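Local coordinates for UPF0062 protein MJ1593 (Methanocaldococcus jannaschii, PDB 2YX5), which is a small alpha/beta protein of the PurS family that assembles as a tetramer, each chain contributing a three-stranded antiparallel sheet and two helices, at residues 5-10 with 76-81; 16-21 with 37-42. All coordinates share one frame; numbering follows the deposited sequence.

Contact 1: residues 5-10 with 76-81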
ATOM      1  N   THR A   5      -2.137  18.547   4.196  1.00 47.52           N
ATOM      2  CA  THR A   5      -1.425  17.529   3.465  1.00 50.62           C
ATOM      3  C   THR A   5      -0.522  16.760   4.431  1.00 49.79           C
ATOM      4  O   THR A   5       0.341  17.351   5.083  1.00 54.53           O
ATOM      5  CB  THR A   5      -0.605  18.169   2.333  1.00 49.77           C
ATOM      6  OG1 THR A   5      -1.502  18.840   1.441  1.00 55.96           O
ATOM      7  CG2 THR A   5       0.178  17.106   1.557  1.00 52.00           C
ATOM      8  N   VAL A   6      -0.741  15.448   4.547  1.00 46.50           N
ATOM      9  CA  VAL A   6       0.093  14.642   5.428  1.00 37.34           C
ATOM     10  C   VAL A   6       0.993  13.704   4.610  1.00 41.92           C
ATOM     11  O   VAL A   6       0.500  12.891   3.835  1.00 40.02           O
ATOM     12  CB  VAL A   6      -0.757  13.792   6.392  1.00 46.68           C
ATOM     13  CG1 VAL A   6       0.132  13.083   7.417  1.00 35.55           C
ATOM     14  CG2 VAL A   6      -1.755  14.664   7.090  1.00 31.47           C
ATOM     15  N   ILE A   7       2.307  13.853   4.758  1.00 42.54           N
ATOM     16  CA  ILE A   7       3.250  12.977   4.080  1.00 46.28           C
ATOM     17  C   ILE A   7       3.751  12.034   5.150  1.00 48.16           C
ATOM     18  O   ILE A   7       4.178  12.480   6.210  1.00 46.34           O
ATOM     19  CB  ILE A   7       4.485  13.693   3.530  1.00 45.36           C
ATOM     20  CG1 ILE A   7       4.133  14.529   2.311  1.00 49.01           C
ATOM     21  CG2 ILE A   7       5.517  12.680   3.157  1.00 42.29           C
ATOM     22  CD1 ILE A   7       3.386  15.783   2.650  1.00 66.38           C
ATOM     23  N   ILE A   8       3.671  10.735   4.879  1.00 50.00           N
ATOM     24  CA  ILE A   8       4.126   9.728   5.818  1.00 39.66           C
ATOM     25  C   ILE A   8       5.186   8.845   5.168  1.00 41.26           C
ATOM     26  O   ILE A   8       4.991   8.333   4.070  1.00 43.24           O
ATOM     27  CB  ILE A   8       2.991   8.837   6.273  1.00 42.69           C
ATOM     28  CG1 ILE A   8       1.915   9.684   6.946  1.00 46.87           C
ATOM     29  CG2 ILE A   8       3.531   7.779   7.221  1.00 41.89           C
ATOM     30  CD1 ILE A   8       0.750   8.874   7.513  1.00 54.16           C
ATOM     31  N   LYS A   9       6.307   8.678   5.854  1.00 39.92           N
ATOM     32  CA  LYS A   9       7.402   7.863   5.351  1.00 51.09           C
ATOM     33  C   LYS A   9       7.924   6.970   6.478  1.00 50.10           C
ATOM     34  O   LYS A   9       7.484   7.067   7.629  1.00 47.27           O
ATOM     35  CB  LYS A   9       8.535   8.775   4.844  1.00 48.76           C
ATOM     36  CG  LYS A   9       8.841   9.898   5.829  1.00 59.47           C
ATOM     37  CD  LYS A   9       9.993  10.788   5.397  1.00 78.56           C
ATOM     38  CE  LYS A   9      10.250  11.925   6.412  1.00 87.01           C
ATOM     39  NZ  LYS A   9       9.143  12.934   6.500  1.00 85.70           N
ATOM     40  N   LEU A  10       8.854   6.089   6.142  1.00 52.82           N
ATOM     41  CA  LEU A  10       9.447   5.233   7.150  1.00 53.58           C
ATOM     42  C   LEU A  10      10.462   6.098   7.892  1.00 55.66           C
ATOM     43  O   LEU A  10      10.961   7.083   7.339  1.00 53.77           O
ATOM     44  CB  LEU A  10      10.166   4.055   6.505  1.00 43.57           C
ATOM     45  CG  LEU A  10       9.307   2.975   5.865  1.00 48.53           C
ATOM     46  CD1 LEU A  10      10.195   1.862   5.304  1.00 53.57           C
ATOM     47  CD2 LEU A  10       8.357   2.431   6.900  1.00 47.07           C
ATOM     48  N   GLU A  76       5.001  14.578   8.096  1.00 51.40           N
ATOM     49  CA  GLU A  76       5.020  16.027   8.077  1.00 52.07           C
ATOM     50  C   GLU A  76       3.680  16.550   7.589  1.00 53.44           C
ATOM     51  O   GLU A  76       3.031  15.918   6.762  1.00 42.62           O
ATOM     52  CB  GLU A  76       6.172  16.560   7.229  1.00 56.04           C
ATOM     53  CG  GLU A  76       6.361  15.930   5.875  1.00 80.08           C
ATOM     54  CD  GLU A  76       7.520  16.572   5.109  1.00 93.07           C
ATOM     55  OE1 GLU A  76       7.426  17.790   4.808  1.00 92.39           O
ATOM     56  OE2 GLU A  76       8.518  15.862   4.814  1.00 91.13           O
ATOM     57  N   ILE A  77       3.277  17.710   8.117  1.00 48.69           N
ATOM     58  CA  ILE A  77       1.986  18.322   7.804  1.00 46.71           C
ATOM     59  C   ILE A  77       1.996  19.745   7.238  1.00 52.75           C
ATOM     60  O   ILE A  77       2.557  20.668   7.828  1.00 58.30           O
ATOM     61  CB  ILE A  77       1.093  18.331   9.076  1.00 46.15           C
ATOM     62  CG1 ILE A  77       1.028  16.915   9.668  1.00 40.65           C
ATOM     63  CG2 ILE A  77      -0.295  18.861   8.743  1.00 44.82           C
ATOM     64  CD1 ILE A  77       0.712  16.890  11.149  1.00 37.89           C
ATOM     65  N   LYS A  78       1.346  19.914   6.097  1.00 50.26           N
ATOM     66  CA  LYS A  78       1.223  21.211   5.445  1.00 54.98           C
ATOM     67  C   LYS A  78      -0.269  21.547   5.439  1.00 51.27           C
ATOM     68  O   LYS A  78      -1.095  20.711   5.084  1.00 44.12           O
ATOM     69  CB  LYS A  78       1.748  21.134   4.010  1.00 60.62           C
ATOM     70  CG  LYS A  78       3.205  20.693   3.928  1.00 83.57           C
ATOM     71  CD  LYS A  78       3.547  20.011   2.596  1.00 88.82           C
ATOM     72  CE  LYS A  78       4.951  19.394   2.640  1.00 90.09           C
ATOM     73  NZ  LYS A  78       5.280  18.617   1.414  1.00 85.57           N
ATOM     74  N   VAL A  79      -0.612  22.762   5.848  1.00 47.13           N
ATOM     75  CA  VAL A  79      -2.012  23.182   5.882  1.00 49.01           C
ATOM     76  C   VAL A  79      -2.199  24.425   5.016  1.00 54.94           C
ATOM     77  O   VAL A  79      -1.527  25.436   5.213  1.00 52.74           O
ATOM     78  CB  VAL A  79      -2.477  23.490   7.343  1.00 44.87           C
ATOM     79  CG1 VAL A  79      -3.905  23.994   7.354  1.00 40.83           C
ATOM     80  CG2 VAL A  79      -2.359  22.251   8.193  1.00 47.63           C
ATOM     81  N   GLU A  80      -3.093  24.334   4.043  1.00 55.25           N
ATOM     82  CA  GLU A  80      -3.377  25.458   3.174  1.00 65.31           C
ATOM     83  C   GLU A  80      -4.844  25.793   3.277  1.00 69.77           C
ATOM     84  O   GLU A  80      -5.684  24.891   3.269  1.00 64.71           O
ATOM     85  CB  GLU A  80      -3.067  25.115   1.726  1.00 73.57           C
ATOM     86  CG  GLU A  80      -1.605  24.931   1.412  1.00 94.61           C
ATOM     87  CD  GLU A  80      -1.394  24.629  -0.056  1.00106.85           C
ATOM     88  OE1 GLU A  80      -2.006  23.651  -0.544  1.00110.52           O
ATOM     89  OE2 GLU A  80      -0.627  25.372  -0.718  1.00109.77           O
ATOM     90  N   LYS A  81      -5.159  27.079   3.384  1.00 70.61           N
ATOM     91  CA  LYS A  81      -6.559  27.482   3.448  1.00 67.82           C
ATOM     92  C   LYS A  81      -7.129  27.475   2.042  1.00 60.97           C
ATOM     93  O   LYS A  81      -6.508  27.994   1.107  1.00 54.69           O
ATOM     94  CB  LYS A  81      -6.723  28.887   4.026  1.00 78.57           C
ATOM     95  CG  LYS A  81      -8.156  29.407   3.881  1.00 89.08           C
ATOM     96  CD  LYS A  81      -8.390  30.720   4.609  1.00 94.16           C
ATOM     97  CE  LYS A  81      -9.810  31.208   4.386  1.00 99.27           C
ATOM     98  NZ  LYS A  81     -10.814  30.175   4.784  1.00 98.21           N
TER
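With CG of both Lys9 (chi1 46°) and Glu76 (chi1 47°) wedged between backbone N and carbonyl carbon, the two side chains cross at about a right angle, and the Lys9 ammonium reaches one carboxylate oxygen of Glu76, on neighbouring antiparallel strands, the central strand 2-10 and the outer strand 73-81 of the three-stranded sheet. Lys9 is extended as far as CE and bends only at its last torsion, which leaves NZ 3.4 Å from Glu76 OE2, a salt bridge whose hydrogen bond is weak. The strands are paired by four backbone bonds: Thr5 and Lys78 exchange two, as do Ile7 and Glu76, the shortest being Thr5 N to Lys78 O at 2.6 Å. Between them Val6 and Ile77 form a non-hydrogen-bonded pair; their side chains lie on the face covered by helix 52-67, resting on Cys63 and Val59, and touch loosely, Val6 CG2 to Ile77 CG1 4.4 Å. Thr5, Ile7, Glu76 and Lys78 occupy the other face. There Glu76 CG touches Ile7 CB at 3.7 Å. The extended Lys78 chain slants across the end of Ile7, whose CD1 touches Lys78 CE at 3.9 Å and NZ at 3.6 Å.

Contact 2: residues 16-21 with 37-42; sequences NPEGRT and VQTYKM
Hydrogen bonds dominate the contact between Asn16, at the N-cap of helix 17-28, and Gln38 and Thr39 of strand 34-47. The Asn16 carboxamide, its CG anti to the backbone N (chi1 177°), uses both ends. OD1 accepts from Glu18 N at 3.2 Å, the capping bond, with the donor well above the carbonyl plane. ND2 donates twice, to Thr39 OG1 at 2.8 Å and to Gln38 OE1 at 3.1 Å, with both acceptors close to the Asn16 amide plane. The Gln38 amide is turned 77° from it, and the N-H from Asn16 arrives nearly head-on to the C=O. A bend at chi2 folds Gln38 back, and OE1 also accepts from Thr39 N, 3.0 Å away and above the carbonyl plane. Thr39 OG1 in turn gives a weak bond to Glu18 OE1.

The backbones come nearest at Gly19, whose CA is 4.6 Å from Gln38 CA; its carbonyl O meets Val37 CB at 3.6 Å. Beside the hydroxyl, Thr39 CG2 rests against the Glu18 carboxylate.

That carboxylate also has a distant charged partner: Lys41 of the third subunit, whose strand continues the sheet antiparallel to 37-42, lies at long, weak ion-pair range of Glu18 OE1. One carboxamide thus caps the helix and binds the strand, and its two donated bonds, each to a different acceptor, should fix the rotation of the amide and hold the first helical turn against the sheet.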
ATOM      1  N   ASN A  16      13.672   0.779   2.817  1.00 45.50           N
ATOM      2  CA  ASN A  16      12.337   0.616   2.279  1.00 47.06           C
ATOM      3  C   ASN A  16      12.326  -0.294   1.052  1.00 46.14           C
ATOM      4  O   ASN A  16      12.757   0.082  -0.049  1.00 44.75           O
ATOM      5  CB  ASN A  16      11.748   1.997   1.946  1.00 49.83           C
ATOM      6  CG  ASN A  16      10.371   1.922   1.293  1.00 64.56           C
ATOM      7  OD1 ASN A  16       9.603   0.975   1.499  1.00 60.24           O
ATOM      8  ND2 ASN A  16      10.047   2.946   0.514  1.00 62.81           N
ATOM      9  N   PRO A  17      11.819  -1.514   1.241  1.00 46.25           N
ATOM     10  CA  PRO A  17      11.719  -2.521   0.184  1.00 45.87           C
ATOM     11  C   PRO A  17      11.022  -1.987  -1.073  1.00 40.13           C
ATOM     12  O   PRO A  17      11.389  -2.354  -2.192  1.00 39.51           O
ATOM     13  CB  PRO A  17      10.920  -3.643   0.853  1.00 48.22           C
ATOM     14  CG  PRO A  17      11.332  -3.524   2.300  1.00 52.12           C
ATOM     15  CD  PRO A  17      11.311  -2.029   2.526  1.00 46.55           C
ATOM     16  N   GLU A  18      10.020  -1.126  -0.897  1.00 37.70           N
ATOM     17  CA  GLU A  18       9.315  -0.603  -2.064  1.00 43.35           C
ATOM     18  C   GLU A  18      10.260   0.265  -2.916  1.00 37.15           C
ATOM     19  O   GLU A  18      10.345   0.090  -4.122  1.00 34.42           O
ATOM     20  CB  GLU A  18       8.084   0.219  -1.670  1.00 35.48           C
ATOM     21  CG  GLU A  18       7.136   0.443  -2.863  1.00 48.40           C
ATOM     22  CD  GLU A  18       6.037   1.451  -2.564  1.00 59.31           C
ATOM     23  OE1 GLU A  18       5.898   1.818  -1.370  1.00 71.22           O
ATOM     24  OE2 GLU A  18       5.312   1.873  -3.509  1.00 62.79           O
ATOM     25  N   GLY A  19      10.986   1.166  -2.265  1.00 38.28           N
ATOM     26  CA  GLY A  19      11.888   2.024  -3.004  1.00 44.64           C
ATOM     27  C   GLY A  19      12.943   1.218  -3.741  1.00 45.13           C
ATOM     28  O   GLY A  19      13.187   1.411  -4.956  1.00 40.33           O
ATOM     29  N   ARG A  20      13.565   0.305  -3.003  1.00 41.69           N
ATOM     30  CA  ARG A  20      14.599  -0.539  -3.565  1.00 47.58           C
ATOM     31  C   ARG A  20      14.086  -1.342  -4.750  1.00 46.08           C
ATOM     32  O   ARG A  20      14.761  -1.468  -5.768  1.00 43.56           O
ATOM     33  CB  ARG A  20      15.143  -1.457  -2.478  1.00 43.68           C
ATOM     34  CG  ARG A  20      15.844  -0.663  -1.381  1.00 50.47           C
ATOM     35  CD  ARG A  20      15.831  -1.405  -0.066  1.00 63.66           C
ATOM     36  NE  ARG A  20      16.371  -2.749  -0.211  1.00 76.90           N
ATOM     37  CZ  ARG A  20      17.663  -3.034  -0.362  1.00 77.42           C
ATOM     38  NH1 ARG A  20      18.569  -2.059  -0.388  1.00 71.54           N
ATOM     39  NH2 ARG A  20      18.049  -4.304  -0.474  1.00 64.92           N
ATOM     40  N   THR A  21      12.870  -1.847  -4.630  1.00 37.74           N
ATOM     41  CA  THR A  21      12.279  -2.645  -5.686  1.00 39.50           C
ATOM     42  C   THR A  21      12.037  -1.830  -6.932  1.00 42.70           C
ATOM     43  O   THR A  21      12.319  -2.267  -8.048  1.00 53.09           O
ATOM     44  CB  THR A  21      10.950  -3.243  -5.224  1.00 41.94           C
ATOM     45  OG1 THR A  21      11.200  -4.055  -4.081  1.00 38.28           O
ATOM     46  CG2 THR A  21      10.305  -4.086  -6.326  1.00 40.08           C
ATOM     47  N   VAL A  37      15.410   5.553  -5.566  1.00 45.89           N
ATOM     48  CA  VAL A  37      13.969   5.790  -5.480  1.00 45.08           C
ATOM     49  C   VAL A  37      13.485   5.746  -4.034  1.00 43.21           C
ATOM     50  O   VAL A  37      13.995   4.988  -3.233  1.00 48.31           O
ATOM     51  CB  VAL A  37      13.167   4.763  -6.284  1.00 39.63           C
ATOM     52  CG1 VAL A  37      11.675   4.975  -6.012  1.00 29.18           C
ATOM     53  CG2 VAL A  37      13.495   4.882  -7.777  1.00 37.12           C
ATOM     54  N   GLN A  38      12.507   6.571  -3.705  1.00 42.96           N
ATOM     55  CA  GLN A  38      11.971   6.597  -2.357  1.00 40.31           C
ATOM     56  C   GLN A  38      10.464   6.741  -2.521  1.00 47.94           C
ATOM     57  O   GLN A  38      10.021   7.333  -3.497  1.00 40.88           O
ATOM     58  CB  GLN A  38      12.544   7.782  -1.562  1.00 46.32           C
ATOM     59  CG  GLN A  38      13.209   7.387  -0.223  1.00 71.36           C
ATOM     60  CD  GLN A  38      12.255   6.674   0.778  1.00 86.35           C
ATOM     61  OE1 GLN A  38      11.724   5.586   0.496  1.00 81.57           O
ATOM     62  NE2 GLN A  38      12.053   7.291   1.951  1.00 80.86           N
ATOM     63  N   THR A  39       9.686   6.186  -1.594  1.00 39.85           N
ATOM     64  CA  THR A  39       8.233   6.270  -1.677  1.00 42.45           C
ATOM     65  C   THR A  39       7.591   6.778  -0.395  1.00 47.42           C
ATOM     66  O   THR A  39       8.123   6.610   0.693  1.00 41.23           O
ATOM     67  CB  THR A  39       7.614   4.917  -2.077  1.00 51.51           C
ATOM     68  OG1 THR A  39       8.034   3.905  -1.167  1.00 41.59           O
ATOM     69  CG2 THR A  39       8.056   4.531  -3.479  1.00 43.66           C
ATOM     70  N   TYR A  40       6.429   7.402  -0.550  1.00 39.56           N
ATOM     71  CA  TYR A  40       5.705   8.017   0.556  1.00 42.58           C
ATOM     72  C   TYR A  40       4.225   7.867   0.344  1.00 37.09           C
ATOM     73  O   TYR A  40       3.749   7.677  -0.771  1.00 39.56           O
ATOM     74  CB  TYR A  40       5.971   9.524   0.593  1.00 50.04           C
ATOM     75  CG  TYR A  40       7.408   9.912   0.528  1.00 63.97           C
ATOM     76  CD1 TYR A  40       8.189   9.914   1.681  1.00 79.91           C
ATOM     77  CD2 TYR A  40       8.009  10.250  -0.687  1.00 66.37           C
ATOM     78  CE1 TYR A  40       9.544  10.243   1.641  1.00 90.46           C
ATOM     79  CE2 TYR A  40       9.372  10.584  -0.747  1.00 82.53           C
ATOM     80  CZ  TYR A  40      10.138  10.579   0.428  1.00 89.16           C
ATOM     81  OH  TYR A  40      11.489  10.889   0.420  1.00 91.23           O
ATOM     82  N   LYS A  41       3.486   7.996   1.424  1.00 38.80           N
ATOM     83  CA  LYS A  41       2.055   7.937   1.309  1.00 40.23           C
ATOM     84  C   LYS A  41       1.627   9.395   1.480  1.00 40.94           C
ATOM     85  O   LYS A  41       2.076  10.094   2.388  1.00 37.82           O
ATOM     86  CB  LYS A  41       1.440   7.053   2.404  1.00 45.44           C
ATOM     87  CG  LYS A  41      -0.020   6.648   2.143  1.00 56.61           C
ATOM     88  CD  LYS A  41      -0.104   5.846   0.837  1.00 77.60           C
ATOM     89  CE  LYS A  41      -1.524   5.484   0.415  1.00 70.20           C
ATOM     90  NZ  LYS A  41      -1.511   5.092  -1.037  1.00 69.59           N
ATOM     91  N   MET A  42       0.800   9.869   0.574  1.00 42.98           N
ATOM     92  CA  MET A  42       0.326  11.217   0.698  1.00 47.32           C
ATOM     93  C   MET A  42      -1.139  11.148   1.098  1.00 45.72           C
ATOM     94  O   MET A  42      -1.916  10.432   0.493  1.00 41.38           O
ATOM     95  CB  MET A  42       0.502  11.978  -0.612  1.00 43.31           C
ATOM     96  CG  MET A  42       0.084  13.446  -0.494  1.00 69.51           C
ATOM     97  SD  MET A  42       0.722  14.568  -1.792  1.00 74.61           S
ATOM     98  CE  MET A  42      -0.735  14.661  -2.919  1.00 59.42           C
TER

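From the N terminus, strand 2-10 forms the middle strand of the sheet and supplies the first half of contact 1. The chain then turns into helix 17-28 and returns as strand 34-47, at one edge of this chain's sheet, so that contact 2 closes a short loop with 15 residues between its segments. Helix 52-67 and strand 73-81 follow, and contact 1 closes the larger loop, within which contact 2 is nested. The centres lie about 17 Å apart, yet the two meet through the shared sheet: Ile8 N probably bonds to Lys41 O at 3.0 Å, and Lys9 CB packs on Tyr40 CD1. Contact 1 joins the central and last strands; contact 2 ties the first helix to strand 34-47.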